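Local coordinates for protein (soluble lytic transglycosylase SLT70) (Escherichia coli, PDB 1QSA), which cleaves the glycosidic bonds between N-acetylmuramic acid and N-acetylglucosamine in peptidoglycan, forming a 1,6-anhydro bond in the muramic acid residue, at residues A[353-358]-A[612-617]. Numbering follows the deposited sequence.
Sequences PMVAAQ and TEWGRR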
loop_
_atom_site.group_PDB
_atom_site.type_symbol
_atom_site.label_atom_id
_atom_site.label_comp_id
_atom_site.label_asym_id
_atom_site.label_seq_id
_atom_site.Cartn_x
_atom_site.Cartn_y
_atom_site.Cartn_z
ATOM N N PRO A 353 -7.169 9.842 -20.091
ATOM C CA PRO A 353 -7.714 11.071 -20.674
ATOM C C PRO A 353 -6.583 11.809 -21.414
ATOM O O PRO A 353 -6.798 12.381 -22.481
ATOM C CB PRO A 353 -8.170 11.840 -19.432
ATOM C CG PRO A 353 -8.726 10.767 -18.598
ATOM C CD PRO A 353 -7.720 9.628 -18.740
ATOM N N MET A 354 -5.361 11.769 -20.868
ATOM C CA MET A 354 -4.219 12.425 -21.518
ATOM C C MET A 354 -3.762 11.680 -22.784
ATOM O O MET A 354 -3.322 12.302 -23.760
ATOM C CB MET A 354 -3.024 12.484 -20.553
ATOM C CG MET A 354 -3.207 13.354 -19.329
ATOM S SD MET A 354 -1.734 13.269 -18.262
ATOM C CE MET A 354 -2.323 14.203 -16.856
ATOM N N VAL A 355 -3.845 10.351 -22.745
ATOM C CA VAL A 355 -3.504 9.535 -23.901
ATOM C C VAL A 355 -4.492 9.905 -25.023
ATOM O O VAL A 355 -4.095 10.108 -26.183
ATOM C CB VAL A 355 -3.661 8.020 -23.618
ATOM C CG1 VAL A 355 -3.605 7.242 -24.926
ATOM C CG2 VAL A 355 -2.551 7.510 -22.693
ATOM N N ALA A 356 -5.766 9.996 -24.656
ATOM C CA ALA A 356 -6.837 10.308 -25.597
ATOM C C ALA A 356 -6.569 11.614 -26.325
ATOM O O ALA A 356 -6.684 11.672 -27.548
ATOM C CB ALA A 356 -8.193 10.329 -24.882
ATOM N N ALA A 357 -6.181 12.646 -25.574
ATOM C CA ALA A 357 -5.870 13.949 -26.154
ATOM C C ALA A 357 -4.701 13.847 -27.147
ATOM O O ALA A 357 -4.788 14.360 -28.268
ATOM C CB ALA A 357 -5.546 14.943 -25.051
ATOM N N GLN A 358 -3.614 13.176 -26.748
ATOM C CA GLN A 358 -2.465 13.021 -27.631
ATOM C C GLN A 358 -2.825 12.196 -28.881
ATOM O O GLN A 358 -2.387 12.522 -29.979
ATOM C CB GLN A 358 -1.275 12.390 -26.890
ATOM C CG GLN A 358 0.007 12.363 -27.730
ATOM C CD GLN A 358 1.302 12.371 -26.912
ATOM O OE1 GLN A 358 1.280 12.327 -25.680
ATOM N NE2 GLN A 358 2.435 12.403 -27.606
ATOM N N THR A 612 9.243 10.967 -29.638
ATOM C CA THR A 612 10.041 9.743 -29.687
ATOM C C THR A 612 9.401 8.604 -28.889
ATOM O O THR A 612 9.289 7.476 -29.380
ATOM C CB THR A 612 11.487 10.018 -29.235
ATOM O OG1 THR A 612 12.085 10.950 -30.155
ATOM C CG2 THR A 612 12.305 8.737 -29.235
ATOM N N GLU A 613 8.934 8.906 -27.684
ATOM C CA GLU A 613 8.279 7.893 -26.861
ATOM C C GLU A 613 6.984 7.430 -27.529
ATOM O O GLU A 613 6.690 6.226 -27.587
ATOM C CB GLU A 613 7.952 8.472 -25.480
ATOM C CG GLU A 613 9.176 8.707 -24.601
ATOM C CD GLU A 613 8.879 9.592 -23.397
ATOM O OE1 GLU A 613 7.886 10.340 -23.433
ATOM O OE2 GLU A 613 9.652 9.556 -22.417
ATOM N N TRP A 614 6.198 8.393 -28.005
ATOM C CA TRP A 614 4.912 8.117 -28.643
ATOM C C TRP A 614 5.003 7.261 -29.908
ATOM O O TRP A 614 4.146 6.406 -30.136
ATOM C CB TRP A 614 4.210 9.441 -28.984
ATOM C CG TRP A 614 2.802 9.303 -29.524
ATOM C CD1 TRP A 614 2.396 9.410 -30.836
ATOM C CD2 TRP A 614 1.615 9.067 -28.758
ATOM N NE1 TRP A 614 1.031 9.252 -30.923
ATOM C CE2 TRP A 614 0.523 9.045 -29.668
ATOM C CE3 TRP A 614 1.364 8.876 -27.398
ATOM C CZ2 TRP A 614 -0.799 8.838 -29.250
ATOM C CZ3 TRP A 614 0.045 8.670 -26.981
ATOM C CH2 TRP A 614 -1.018 8.655 -27.910
ATOM N N GLY A 615 6.050 7.480 -30.696
ATOM C CA GLY A 615 6.197 6.777 -31.968
ATOM C C GLY A 615 7.076 5.547 -32.068
ATOM O O GLY A 615 7.064 4.863 -33.088
ATOM N N ARG A 616 7.831 5.265 -31.015
ATOM C CA ARG A 616 8.740 4.127 -30.959
ATOM C C ARG A 616 7.998 2.784 -31.045
ATOM O O ARG A 616 6.817 2.689 -30.709
ATOM C CB ARG A 616 9.519 4.189 -29.645
ATOM C CG ARG A 616 10.526 3.096 -29.493
ATOM C CD ARG A 616 10.828 2.811 -28.048
ATOM N NE ARG A 616 11.452 1.502 -27.955
ATOM C CZ ARG A 616 12.762 1.299 -27.927
ATOM N NH1 ARG A 616 13.595 2.331 -27.912
ATOM N NH2 ARG A 616 13.233 0.060 -27.860
ATOM N N ARG A 617 8.693 1.758 -31.539
ATOM C CA ARG A 617 8.137 0.411 -31.576
ATOM C C ARG A 617 8.503 -0.197 -30.209
ATOM O O ARG A 617 9.595 0.044 -29.691
ATOM C CB ARG A 617 8.743 -0.404 -32.729
ATOM C CG ARG A 617 8.496 0.201 -34.115
ATOM C CD ARG A 617 8.998 -0.715 -35.248
ATOM N NE ARG A 617 10.251 -1.385 -34.897
ATOM C CZ ARG A 617 10.400 -2.708 -34.826
ATOM N NH1 ARG A 617 9.391 -3.517 -35.123
ATOM N NH2 ARG A 617 11.572 -3.228 -34.483
#
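OE1 of Gln358, whose amide lies over the indole of Trp614, accepts a hydrogen bond from the backbone N of Met609, which probably helps fix the turn of the amide. Amide and ring planes are only 8° apart, a stacked pair. CD of Gln358 lies 3.5 Å from CE3 of Trp614. NE2 of Gln358 reaches on over the same face, 3.6 Å from CD2 of Trp614. Behind the amide, CG of Gln358 makes a CH-pi contact, 3.6 Å from the centroid of the six-membered ring of Trp614 and almost on its normal. CG of Gln358 is anti to the backbone N (chi1 -173°) and the chain runs on extended, which carries CG and the amide across the face of the indole. The two side chains point in opposite directions as they pass. In this all-helical, superhelical protein, helix 351-359 is thereby joined to the short helix 611-615 close to the C-terminus. The contact lies away from Glu478, the predicted active-site residue. Val355 comes obliquely to the six-membered ring: its backbone O is 3.8 Å from CH2 of Trp614, and its CG1 is 4.2 Å from the same atom. Leu608 touches the side chains of both Val355 and Gln358.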